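Local coordinates for LRR receptor-like serine/threonine-protein kinase RGI3 (Arabidopsis thaliana, PDB 5HZ0) that serves as a receptor kinase for RGF peptide hormones, which maintain the root stem cell niche, and pairs with SERK co-receptors once a peptide binds, at residues 186-191 with 210-215. The protein carries 5 engineered substitutions. Numbering follows the deposited sequence.
Sequences TIAIYT and NLYLYQ
Two tyrosines, Y190 and Y214, lie side by side at the apolar centre, their rings nearly parallel (10°) but slid so far apart that they barely overlap. Y190 CB sits over the middle of the Y214 ring, a CH-pi contact 3.6 Å from its centroid, while Y214 OH hangs above the rim of one face of the Y190 ring. Each CG stands between its own backbone N and carbonyl carbon (chi1 56° and 65°), which sends both rings the same way. Behind them, I189 CB meets L213 CD2 and I187 CB meets L211 CD1 (4.2 Å) in the solenoid interior; on the other face, A188 CB packs against Y212 CD2 (3.9 Å).

Strands 186-188 and 210-212, from consecutive repeats of the extracellular leucine-rich repeat domain, run parallel 5.0 Å apart, joined by hydrogen bonds from I187 N to N210 O, Y212 N to I187 O and I189 N to Y212 O. Beyond them, T191 N hydrogen-bonds Y214 O and T191 OG1 donates to Q215 OE1 (2.7 Å). At the opposite end, N210 ND2 gives T186 OG1 a nearly straight bond (2.9 Å), with OD1 held by S234.

Y190 and Y212-Y214 belong to peptide-recognition motifs, and the Y190 and Y214 hydroxyls hydrogen-bond the bound peptide's backbone. Replacing Y214 with alanine is likely to leave Y190 CB without aromatic cover and the hormone without one hydroxyl partner. The paired hydroxyls thus probably read main chain rather than side chains.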
loop_
_atom_site.group_PDB
_atom_site.type_symbol
_atom_site.label_atom_id
_atom_site.label_comp_id
_atom_site.label_asym_id
_atom_site.label_seq_id
_atom_site.Cartn_x
_atom_site.Cartn_y
_atom_site.Cartn_z
ATOM N N THR A 186 -7.802 19.013 18.908
ATOM C CA THR A 186 -7.811 18.238 17.681
ATOM C C THR A 186 -8.766 18.809 16.631
ATOM O O THR A 186 -9.969 18.954 16.873
ATOM C CB THR A 186 -8.174 16.778 17.972
ATOM O OG1 THR A 186 -7.171 16.205 18.827
ATOM C CG2 THR A 186 -8.247 15.981 16.677
ATOM N N ILE A 187 -8.221 19.143 15.464
ATOM C CA ILE A 187 -9.038 19.434 14.298
ATOM C C ILE A 187 -8.900 18.280 13.288
ATOM O O ILE A 187 -7.840 18.102 12.676
ATOM C CB ILE A 187 -8.615 20.770 13.634
ATOM C CG1 ILE A 187 -8.880 21.942 14.572
ATOM C CG2 ILE A 187 -9.362 20.987 12.297
ATOM C CD1 ILE A 187 -8.471 23.284 14.006
ATOM N N ALA A 188 -9.950 17.476 13.130
ATOM C CA ALA A 188 -9.876 16.384 12.160
ATOM C C ALA A 188 -10.862 16.568 11.010
ATOM O O ALA A 188 -12.056 16.241 11.113
ATOM C CB ALA A 188 -10.126 15.045 12.853
ATOM N N ILE A 189 -10.346 17.047 9.883
ATOM C CA ILE A 189 -11.172 17.090 8.695
ATOM C C ILE A 189 -10.364 16.500 7.561
ATOM O O ILE A 189 -9.752 17.231 6.779
ATOM C CB ILE A 189 -11.511 18.565 8.382
ATOM C CG1 ILE A 189 -11.764 19.332 9.698
ATOM C CG2 ILE A 189 -12.702 18.673 7.436
ATOM C CD1 ILE A 189 -12.204 20.786 9.533
ATOM N N TYR A 190 -10.535 15.200 7.355
ATOM C CA TYR A 190 -9.679 14.460 6.445
ATOM C C TYR A 190 -10.531 13.576 5.554
ATOM O O TYR A 190 -11.624 13.153 5.959
ATOM C CB TYR A 190 -8.615 13.637 7.197
ATOM C CG TYR A 190 -9.146 12.654 8.224
ATOM C CD1 TYR A 190 -9.622 11.411 7.848
ATOM C CD2 TYR A 190 -9.137 12.967 9.592
ATOM C CE1 TYR A 190 -10.096 10.515 8.788
ATOM C CE2 TYR A 190 -9.608 12.080 10.543
ATOM C CZ TYR A 190 -10.090 10.856 10.133
ATOM O OH TYR A 190 -10.569 9.970 11.072
ATOM N N THR A 191 -10.026 13.303 4.347
ATOM C CA THR A 191 -10.779 12.566 3.346
ATOM C C THR A 191 -12.089 13.305 3.086
ATOM O O THR A 191 -13.182 12.763 3.225
ATOM C CB THR A 191 -11.010 11.118 3.789
ATOM O OG1 THR A 191 -9.820 10.630 4.435
ATOM C CG2 THR A 191 -11.367 10.228 2.595
ATOM N N ASN A 210 -3.235 18.179 17.509
ATOM C CA ASN A 210 -3.352 17.314 16.333
ATOM C C ASN A 210 -4.076 17.961 15.141
ATOM O O ASN A 210 -5.267 18.270 15.208
ATOM C CB ASN A 210 -4.063 15.998 16.704
ATOM C CG ASN A 210 -3.544 15.391 17.993
ATOM O OD1 ASN A 210 -2.402 14.951 18.065
ATOM N ND2 ASN A 210 -4.383 15.380 19.024
ATOM N N LEU A 211 -3.358 18.153 14.045
ATOM C CA LEU A 211 -3.957 18.720 12.846
ATOM C C LEU A 211 -4.043 17.656 11.731
ATOM O O LEU A 211 -3.018 17.209 11.225
ATOM C CB LEU A 211 -3.148 19.939 12.404
ATOM C CG LEU A 211 -3.654 20.686 11.159
ATOM C CD1 LEU A 211 -5.098 21.079 11.329
ATOM C CD2 LEU A 211 -2.796 21.915 10.883
ATOM N N TYR A 212 -5.253 17.191 11.410
ATOM C CA TYR A 212 -5.420 16.193 10.355
ATOM C C TYR A 212 -6.263 16.790 9.254
ATOM O O TYR A 212 -7.489 16.865 9.378
ATOM C CB TYR A 212 -6.141 14.936 10.872
ATOM C CG TYR A 212 -5.626 14.372 12.201
ATOM C CD1 TYR A 212 -4.285 14.477 12.564
ATOM C CD2 TYR A 212 -6.487 13.732 13.080
ATOM C CE1 TYR A 212 -3.829 13.974 13.757
ATOM C CE2 TYR A 212 -6.042 13.225 14.279
ATOM C CZ TYR A 212 -4.713 13.346 14.609
ATOM O OH TYR A 212 -4.277 12.848 15.801
ATOM N N LEU A 213 -5.586 17.238 8.200
ATOM C CA LEU A 213 -6.176 17.695 6.944
ATOM C C LEU A 213 -5.944 16.782 5.740
ATOM O O LEU A 213 -6.055 17.230 4.599
ATOM C CB LEU A 213 -5.781 19.141 6.664
ATOM C CG LEU A 213 -6.195 20.025 7.843
ATOM C CD1 LEU A 213 -5.707 21.448 7.682
ATOM C CD2 LEU A 213 -7.727 19.970 8.028
ATOM N N TYR A 214 -5.469 15.567 5.958
ATOM C CA TYR A 214 -5.063 14.739 4.817
ATOM C C TYR A 214 -6.192 14.353 3.843
ATOM O O TYR A 214 -7.381 14.421 4.176
ATOM C CB TYR A 214 -4.275 13.507 5.275
ATOM C CG TYR A 214 -5.047 12.507 6.112
ATOM C CD1 TYR A 214 -5.124 12.635 7.496
ATOM C CD2 TYR A 214 -5.663 11.419 5.524
ATOM C CE1 TYR A 214 -5.813 11.707 8.260
ATOM C CE2 TYR A 214 -6.345 10.491 6.277
ATOM C CZ TYR A 214 -6.420 10.637 7.640
ATOM O OH TYR A 214 -7.110 9.705 8.367
ATOM N N GLN A 215 -5.803 13.991 2.619
ATOM C CA GLN A 215 -6.755 13.602 1.571
ATOM C C GLN A 215 -7.823 14.652 1.240
ATOM O O GLN A 215 -9.015 14.380 1.233
ATOM C CB GLN A 215 -7.389 12.258 1.895
ATOM C CG GLN A 215 -6.404 11.123 1.777
ATOM C CD GLN A 215 -7.056 9.784 1.927
ATOM O OE1 GLN A 215 -7.884 9.590 2.816
ATOM N NE2 GLN A 215 -6.698 8.847 1.055
#